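Local coordinates for mRNA transport regulator MTR2 (Candida albicans, PDB 1Q42), which takes part in the export of mRNA from the nucleus to the cytoplasm and interacts with the export factor Mex67, at residues Q28-P31 with F32-F36. Numbering follows the deposited sequence.
Sequences QLEP and FLKRF
With CG anti to the backbone N (chi1 -174°) and the rest of its chain extended, Glu30 runs alongside Lys34, whose own CG lies anti to its carbonyl carbon (chi1 -71°) and whose chain is likewise straight to the end. Four residues apart, one helical turn, the two point the same way, and Lys34 NZ reaches Glu30 OE2 at 2.9 Å. This i to i+4 salt bridge uses the anti lone pair of OE2, away from the other oxygen; OE1 is hydrogen-bonded to Tyr108 OH. Long, flexible, oppositely charged chains suit this outer side of the helix.

Beneath them runs the regular alpha-helical ladder: Leu33 N to Leu29 O at 3.0 Å, Lys34 N to Glu30 O at 3.1 Å and Arg35 N to Pro31 O at 3.0 Å, preceded by a weak bond from Phe32 N to Gln28 O. Proline has no N-H to give, which costs little in the first turn of a helix, and its carbonyl still accepts a bond. Arg35 CG packs 3.5 Å from that Pro31 O, while the bend at chi3 (-76°) folds the chain back, so that NE stays near the same oxygen, which lies oblique to the guanidinium, and NH2 bonds to Val176 O.

On the inner side, branched Leu29 brings CD2 to 4.1 Å from both Leu33 CG and Phe32 CD2, at the edge of the Phe32 ring and near its plane. These bulky apolar chains suit a buried face. It lies against the curved sheet of the NTF2-like fold: Leu29 touches Phe119 and Val121, Leu33 meets Leu105 and Phe123, and Phe32 rests on Ile183, so that the start of helix 29-40 touches strands 101-113 and 118-129 and, beyond strand 164-173 in the sheet order, strand 183-192.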
ATOM      1  N   GLN A  28       9.169  12.160  11.530  1.00 56.86           N
ATOM      2  CA  GLN A  28       9.121  10.705  11.359  1.00 54.39           C
ATOM      3  C   GLN A  28       8.149  10.339  10.228  1.00 50.50           C
ATOM      4  O   GLN A  28       8.035   9.169   9.850  1.00 49.85           O
ATOM      5  CB  GLN A  28       8.712   9.981  12.659  1.00 55.03           C
ATOM      6  CG  GLN A  28       8.727  10.814  13.958  1.00 56.89           C
ATOM      7  CD  GLN A  28       7.373  11.445  14.296  1.00 57.72           C
ATOM      8  OE1 GLN A  28       7.129  11.814  15.447  1.00 58.31           O
ATOM      9  NE2 GLN A  28       6.501  11.571  13.296  1.00 57.78           N
ATOM     10  N   LEU A  29       7.477  11.344   9.675  1.00 46.70           N
ATOM     11  CA  LEU A  29       6.401  11.115   8.717  1.00 43.43           C
ATOM     12  C   LEU A  29       6.901  10.628   7.355  1.00 40.52           C
ATOM     13  O   LEU A  29       6.360   9.669   6.810  1.00 38.98           O
ATOM     14  CB  LEU A  29       5.550  12.381   8.539  1.00 43.25           C
ATOM     15  CG  LEU A  29       4.034  12.229   8.682  1.00 43.08           C
ATOM     16  CD1 LEU A  29       3.332  13.467   8.122  1.00 43.24           C
ATOM     17  CD2 LEU A  29       3.536  10.972   8.000  1.00 42.82           C
ATOM     18  N   GLU A  30       7.925  11.274   6.804  1.00 38.03           N
ATOM     19  CA  GLU A  30       8.397  10.906   5.466  1.00 36.26           C
ATOM     20  C   GLU A  30       8.944   9.469   5.367  1.00 34.59           C
ATOM     21  O   GLU A  30       8.602   8.754   4.431  1.00 33.01           O
ATOM     22  CB  GLU A  30       9.409  11.910   4.919  1.00 37.09           C
ATOM     23  CG  GLU A  30       9.813  11.637   3.474  1.00 38.21           C
ATOM     24  CD  GLU A  30      10.452  12.834   2.785  1.00 41.79           C
ATOM     25  OE1 GLU A  30      10.239  13.986   3.232  1.00 43.65           O
ATOM     26  OE2 GLU A  30      11.173  12.621   1.783  1.00 43.97           O
ATOM     27  N   PRO A  31       9.800   9.044   6.298  1.00 33.24           N
ATOM     28  CA  PRO A  31      10.240   7.641   6.320  1.00 32.18           C
ATOM     29  C   PRO A  31       9.086   6.649   6.461  1.00 29.83           C
ATOM     30  O   PRO A  31       9.135   5.609   5.810  1.00 29.40           O
ATOM     31  CB  PRO A  31      11.179   7.562   7.536  1.00 33.14           C
ATOM     32  CG  PRO A  31      11.455   8.950   7.950  1.00 34.22           C
ATOM     33  CD  PRO A  31      10.420   9.838   7.373  1.00 33.97           C
ATOM     34  N   PHE A  32       8.074   6.966   7.276  1.00 27.89           N
ATOM     35  CA  PHE A  32       6.908   6.090   7.423  1.00 26.48           C
ATOM     36  C   PHE A  32       6.171   5.912   6.102  1.00 24.73           C
ATOM     37  O   PHE A  32       5.824   4.792   5.740  1.00 24.09           O
ATOM     38  CB  PHE A  32       5.931   6.620   8.476  1.00 26.18           C
ATOM     39  CG  PHE A  32       4.533   6.060   8.340  1.00 26.91           C
ATOM     40  CD1 PHE A  32       4.285   4.713   8.585  1.00 28.95           C
ATOM     41  CD2 PHE A  32       3.473   6.877   7.970  1.00 28.03           C
ATOM     42  CE1 PHE A  32       2.991   4.185   8.462  1.00 29.79           C
ATOM     43  CE2 PHE A  32       2.181   6.351   7.847  1.00 27.37           C
ATOM     44  CZ  PHE A  32       1.951   5.004   8.091  1.00 27.92           C
ATOM     45  N   LEU A  33       5.942   7.008   5.389  1.00 23.61           N
ATOM     46  CA  LEU A  33       5.240   6.943   4.096  1.00 23.17           C
ATOM     47  C   LEU A  33       6.025   6.147   3.071  1.00 23.28           C
ATOM     48  O   LEU A  33       5.450   5.379   2.301  1.00 21.99           O
ATOM     49  CB  LEU A  33       4.933   8.343   3.553  1.00 22.60           C
ATOM     50  CG  LEU A  33       3.952   9.174   4.373  1.00 22.73           C
ATOM     51  CD1 LEU A  33       3.762  10.559   3.747  1.00 21.76           C
ATOM     52  CD2 LEU A  33       2.590   8.476   4.543  1.00 22.16           C
ATOM     53  N   LYS A  34       7.341   6.326   3.060  1.00 24.06           N
ATOM     54  CA  LYS A  34       8.189   5.591   2.128  1.00 25.22           C
ATOM     55  C   LYS A  34       8.170   4.093   2.418  1.00 25.01           C
ATOM     56  O   LYS A  34       8.126   3.283   1.491  1.00 25.20           O
ATOM     57  CB  LYS A  34       9.600   6.173   2.117  1.00 26.23           C
ATOM     58  CG  LYS A  34       9.620   7.524   1.435  1.00 28.54           C
ATOM     59  CD  LYS A  34      10.968   8.207   1.506  1.00 33.00           C
ATOM     60  CE  LYS A  34      11.094   9.228   0.383  1.00 35.45           C
ATOM     61  NZ  LYS A  34      12.202  10.186   0.603  1.00 38.35           N
ATOM     62  N   ARG A  35       8.142   3.727   3.691  1.00 25.66           N
ATOM     63  CA  ARG A  35       8.036   2.327   4.088  1.00 25.96           C
ATOM     64  C   ARG A  35       6.686   1.719   3.675  1.00 23.97           C
ATOM     65  O   ARG A  35       6.621   0.592   3.186  1.00 23.90           O
ATOM     66  CB  ARG A  35       8.209   2.176   5.597  1.00 27.63           C
ATOM     67  CG  ARG A  35       9.636   2.155   6.054  1.00 31.15           C
ATOM     68  CD  ARG A  35       9.783   1.727   7.499  1.00 35.26           C
ATOM     69  NE  ARG A  35       9.400   2.797   8.418  1.00 38.33           N
ATOM     70  CZ  ARG A  35       8.346   2.793   9.231  1.00 40.94           C
ATOM     71  NH1 ARG A  35       7.492   1.767   9.273  1.00 42.68           N
ATOM     72  NH2 ARG A  35       8.137   3.845  10.015  1.00 41.89           N
ATOM     73  N   PHE A  36       5.615   2.474   3.881  1.00 22.66           N
ATOM     74  CA  PHE A  36       4.272   2.056   3.459  1.00 21.09           C
ATOM     75  C   PHE A  36       4.229   1.799   1.946  1.00 19.53           C
ATOM     76  O   PHE A  36       3.817   0.738   1.490  1.00 18.26           O
ATOM     77  CB  PHE A  36       3.255   3.113   3.874  1.00 20.86           C
ATOM     78  CG  PHE A  36       1.903   2.893   3.302  1.00 22.15           C
ATOM     79  CD1 PHE A  36       1.107   1.855   3.759  1.00 25.95           C
ATOM     80  CD2 PHE A  36       1.441   3.693   2.278  1.00 24.23           C
ATOM     81  CE1 PHE A  36      -0.141   1.645   3.210  1.00 24.57           C
ATOM     82  CE2 PHE A  36       0.186   3.481   1.729  1.00 25.69           C
ATOM     83  CZ  PHE A  36      -0.593   2.460   2.196  1.00 25.60           C
TER